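Local coordinates for protein transcriptional regulator, SorC family (Enterococcus faecalis, PDB 2O0M) that probably acts as a transcriptional regulator that binds DNA and responds to a carbohydrate effector, at residues R177-N189 against N202-R214. Numbering follows the deposited sequence.
Sequences RGGIGEAVSVQAN and NYRALYVPEQLSR
The carboxylate of E210 sits in the glycine-rich loop G178-E182, which follows strand 169-175 in a beta-alpha-beta unit (with helix 188-199 and strand 202-203) of a Rossmann-like, putative sugar-binding domain. Both oxygens of E210 accept a backbone N-H: I180 N donates to E210 OE2 at 3.1 Å, 55° out of the carboxylate plane, and E182 N to E210 OE1 at 2.9 Å, likewise from above it. The chain of E210 reaches the loop bent, with CG anti to its own carbonyl carbon (chi1 -82°) and a second turn at chi2. On the opposite face of the carboxylate from these donors the amide of Q187 is stacked, the planes 26° apart, and Q187 NE2 comes within 3.6 Å of E210 CG. Of three waters at the carboxylate, one links OE2 to R177 O, another accepts from G179 N and lies within bonding distance of E210 OE2 and V208 O, and a third joins OE1 to A188 N in the first turn of helix 188-199. Beside this site, L206 puts CD2 against G178, 3.9 Å from its N, and also packs on P175 and helix 224-234. The side chain of E182, about 5 Å from a bound phosphate probably from the crystallisation liquor, turns its carboxylate to salt bridges with R252 and R253. Q211 lies against G181, its NE2 giving a weak, bent hydrogen bond to G181 O at 3.0 Å.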
# COMPACT_ATOMS: atom_id res chain seq x y z
N ARG A 177 -6.27 -6.27 -0.58
CA ARG A 177 -7.70 -6.09 -0.37
C ARG A 177 -8.49 -6.17 -1.66
O ARG A 177 -8.03 -5.73 -2.70
CB ARG A 177 -7.98 -4.70 0.24
CG ARG A 177 -7.66 -4.57 1.69
CD ARG A 177 -8.58 -5.46 2.52
NE ARG A 177 -8.58 -5.11 3.93
CZ ARG A 177 -9.41 -4.25 4.53
NH1 ARG A 177 -10.35 -3.59 3.86
NH2 ARG A 177 -9.28 -4.05 5.83
N GLY A 178 -9.72 -6.67 -1.55
CA GLY A 178 -10.71 -6.54 -2.62
C GLY A 178 -11.77 -5.52 -2.25
O GLY A 178 -11.85 -5.08 -1.10
N GLY A 179 -12.58 -5.12 -3.22
CA GLY A 179 -13.72 -4.24 -2.94
C GLY A 179 -13.33 -2.84 -2.52
O GLY A 179 -13.98 -2.22 -1.69
N ILE A 180 -12.26 -2.34 -3.12
CA ILE A 180 -11.73 -1.04 -2.73
C ILE A 180 -12.34 0.13 -3.50
O ILE A 180 -12.37 1.25 -3.00
CB ILE A 180 -10.19 -1.03 -2.85
CG1 ILE A 180 -9.57 -2.01 -1.85
CG2 ILE A 180 -9.61 0.38 -2.67
CD1 ILE A 180 -9.67 -1.59 -0.40
N GLY A 181 -12.81 -0.13 -4.72
CA GLY A 181 -13.51 0.89 -5.50
C GLY A 181 -12.65 1.69 -6.48
O GLY A 181 -13.10 2.69 -7.04
N GLU A 182 -11.41 1.25 -6.73
CA GLU A 182 -10.58 1.94 -7.71
C GLU A 182 -10.93 1.55 -9.15
O GLU A 182 -11.55 0.52 -9.39
CB GLU A 182 -9.09 1.65 -7.50
CG GLU A 182 -8.54 2.11 -6.17
CD GLU A 182 -8.35 3.62 -6.04
OE1 GLU A 182 -8.69 4.41 -6.94
OE2 GLU A 182 -7.83 4.01 -4.98
N ALA A 183 -10.50 2.39 -10.08
CA ALA A 183 -10.56 2.07 -11.51
C ALA A 183 -9.49 1.05 -11.90
O ALA A 183 -8.49 0.89 -11.20
CB ALA A 183 -10.40 3.33 -12.33
N VAL A 184 -9.71 0.34 -13.00
CA VAL A 184 -8.80 -0.73 -13.41
C VAL A 184 -7.34 -0.33 -13.51
O VAL A 184 -6.46 -1.12 -13.17
CB VAL A 184 -9.25 -1.41 -14.75
CG1 VAL A 184 -10.55 -2.13 -14.55
CG2 VAL A 184 -9.35 -0.41 -15.88
N SER A 185 -7.05 0.89 -13.96
CA SER A 185 -5.67 1.30 -14.16
C SER A 185 -4.86 1.32 -12.86
O SER A 185 -3.63 1.21 -12.90
CB SER A 185 -5.59 2.69 -14.81
OG SER A 185 -6.32 3.64 -14.05
N VAL A 186 -5.53 1.49 -11.72
CA VAL A 186 -4.83 1.60 -10.44
C VAL A 186 -5.35 0.63 -9.38
O VAL A 186 -5.00 0.74 -8.20
CB VAL A 186 -4.81 3.06 -9.90
CG1 VAL A 186 -4.12 4.00 -10.90
CG2 VAL A 186 -6.21 3.54 -9.53
N GLN A 187 -6.18 -0.34 -9.77
CA GLN A 187 -6.64 -1.32 -8.77
C GLN A 187 -5.51 -2.29 -8.38
O GLN A 187 -4.57 -2.53 -9.15
CB GLN A 187 -7.92 -2.03 -9.22
CG GLN A 187 -7.74 -3.24 -10.05
CD GLN A 187 -9.08 -3.92 -10.34
OE1 GLN A 187 -9.76 -3.54 -11.27
NE2 GLN A 187 -9.44 -4.93 -9.54
N ALA A 188 -5.59 -2.83 -7.17
CA ALA A 188 -4.55 -3.67 -6.61
C ALA A 188 -4.24 -4.90 -7.51
O ALA A 188 -3.07 -5.29 -7.67
CB ALA A 188 -4.95 -4.12 -5.19
N ASN A 189 -5.27 -5.50 -8.10
CA ASN A 189 -5.07 -6.62 -9.05
C ASN A 189 -4.11 -6.21 -10.16
O ASN A 189 -3.22 -6.97 -10.54
CB ASN A 189 -6.38 -7.06 -9.73
CG ASN A 189 -7.20 -8.05 -8.91
OD1 ASN A 189 -8.43 -8.23 -9.15
ND2 ASN A 189 -6.57 -8.70 -7.96
N ASN A 202 5.18 -14.04 -10.28
CA ASN A 202 3.85 -14.44 -10.64
C ASN A 202 2.82 -13.68 -9.83
O ASN A 202 3.16 -13.05 -8.83
CB ASN A 202 3.70 -15.94 -10.42
CG ASN A 202 4.40 -16.74 -11.49
OD1 ASN A 202 3.90 -16.84 -12.61
ND2 ASN A 202 5.58 -17.28 -11.18
N TYR A 203 1.57 -13.73 -10.26
CA TYR A 203 0.49 -13.09 -9.53
C TYR A 203 -0.73 -13.97 -9.48
O TYR A 203 -0.89 -14.90 -10.29
CB TYR A 203 0.13 -11.72 -10.13
CG TYR A 203 -0.64 -11.76 -11.45
CD1 TYR A 203 -2.02 -11.63 -11.47
CD2 TYR A 203 0.02 -11.90 -12.66
CE1 TYR A 203 -2.73 -11.65 -12.66
CE2 TYR A 203 -0.67 -11.91 -13.87
CZ TYR A 203 -2.06 -11.80 -13.85
OH TYR A 203 -2.77 -11.82 -15.03
N ARG A 204 -1.57 -13.69 -8.50
CA ARG A 204 -2.91 -14.25 -8.44
C ARG A 204 -3.88 -13.12 -8.14
O ARG A 204 -3.82 -12.50 -7.09
CB ARG A 204 -2.99 -15.34 -7.38
CG ARG A 204 -2.22 -16.61 -7.76
CD ARG A 204 -2.93 -17.38 -8.85
NE ARG A 204 -4.19 -17.93 -8.39
CZ ARG A 204 -4.31 -19.04 -7.66
NH1 ARG A 204 -3.25 -19.75 -7.31
NH2 ARG A 204 -5.52 -19.44 -7.30
N ALA A 205 -4.78 -12.86 -9.09
CA ALA A 205 -5.79 -11.83 -8.92
C ALA A 205 -6.87 -12.35 -8.01
O ALA A 205 -7.15 -13.54 -7.98
CB ALA A 205 -6.37 -11.42 -10.26
N LEU A 206 -7.47 -11.44 -7.25
CA LEU A 206 -8.62 -11.76 -6.43
C LEU A 206 -9.82 -11.29 -7.24
O LEU A 206 -9.98 -10.09 -7.49
CB LEU A 206 -8.54 -11.03 -5.09
CG LEU A 206 -9.75 -11.18 -4.16
CD1 LEU A 206 -9.95 -12.61 -3.72
CD2 LEU A 206 -9.53 -10.28 -2.96
N TYR A 207 -10.64 -12.24 -7.68
CA TYR A 207 -11.67 -11.92 -8.67
C TYR A 207 -12.93 -11.46 -7.96
O TYR A 207 -13.98 -12.08 -8.01
CB TYR A 207 -11.85 -13.10 -9.64
CG TYR A 207 -10.78 -13.08 -10.72
CD1 TYR A 207 -9.77 -14.01 -10.76
CD2 TYR A 207 -10.77 -12.09 -11.68
CE1 TYR A 207 -8.79 -13.97 -11.76
CE2 TYR A 207 -9.77 -12.04 -12.70
CZ TYR A 207 -8.79 -12.97 -12.72
OH TYR A 207 -7.84 -12.89 -13.73
N VAL A 208 -12.77 -10.32 -7.29
CA VAL A 208 -13.84 -9.65 -6.58
C VAL A 208 -13.96 -8.28 -7.24
O VAL A 208 -12.96 -7.58 -7.37
CB VAL A 208 -13.48 -9.50 -5.08
CG1 VAL A 208 -14.46 -8.58 -4.36
CG2 VAL A 208 -13.46 -10.87 -4.41
N PRO A 209 -15.15 -7.91 -7.73
CA PRO A 209 -15.26 -6.56 -8.30
C PRO A 209 -14.88 -5.45 -7.32
O PRO A 209 -15.06 -5.61 -6.11
CB PRO A 209 -16.74 -6.46 -8.67
CG PRO A 209 -17.15 -7.89 -8.91
CD PRO A 209 -16.41 -8.66 -7.86
N GLU A 210 -14.35 -4.34 -7.83
CA GLU A 210 -13.93 -3.23 -6.97
C GLU A 210 -15.11 -2.55 -6.30
O GLU A 210 -14.97 -1.99 -5.21
CB GLU A 210 -13.09 -2.22 -7.75
CG GLU A 210 -11.64 -2.63 -7.87
CD GLU A 210 -10.88 -2.45 -6.57
OE1 GLU A 210 -10.23 -1.41 -6.40
OE2 GLU A 210 -10.95 -3.35 -5.71
N GLN A 211 -16.26 -2.59 -6.96
CA GLN A 211 -17.54 -2.25 -6.37
C GLN A 211 -18.44 -3.48 -6.50
O GLN A 211 -18.55 -4.04 -7.59
CB GLN A 211 -18.17 -1.05 -7.10
CG GLN A 211 -17.68 0.32 -6.62
CD GLN A 211 -16.49 0.87 -7.40
OE1 GLN A 211 -15.92 0.18 -8.27
NE2 GLN A 211 -16.09 2.12 -7.08
N LEU A 212 -19.05 -3.92 -5.40
CA LEU A 212 -19.83 -5.16 -5.40
C LEU A 212 -20.99 -5.16 -4.42
O LEU A 212 -21.04 -4.34 -3.50
CB LEU A 212 -18.96 -6.40 -5.15
CG LEU A 212 -17.99 -6.53 -3.96
CD1 LEU A 212 -18.17 -5.54 -2.83
CD2 LEU A 212 -18.01 -7.95 -3.42
N SER A 213 -21.90 -6.12 -4.63
CA SER A 213 -23.11 -6.27 -3.82
C SER A 213 -22.99 -7.40 -2.79
O SER A 213 -22.10 -8.26 -2.89
CB SER A 213 -24.31 -6.54 -4.74
OG SER A 213 -24.33 -7.88 -5.18
N ARG A 214 -23.90 -7.40 -1.81
CA ARG A 214 -23.94 -8.42 -0.77
C ARG A 214 -24.12 -9.81 -1.36
O ARG A 214 -23.53 -10.78 -0.89
CB ARG A 214 -25.08 -8.13 0.22
CG ARG A 214 -24.76 -7.05 1.25
CD ARG A 214 -24.23 -7.60 2.60
NE ARG A 214 -22.98 -6.93 2.95
CZ ARG A 214 -22.75 -6.18 4.02
NH1 ARG A 214 -23.68 -5.99 4.95
NH2 ARG A 214 -21.55 -5.62 4.18
O HOH W 1 -8.53 -4.08 -4.85
O HOH W 2 -11.61 -6.02 -5.73
O HOH W 3 -14.17 0.58 -10.00
O HOH W 4 -7.65 -1.57 -5.48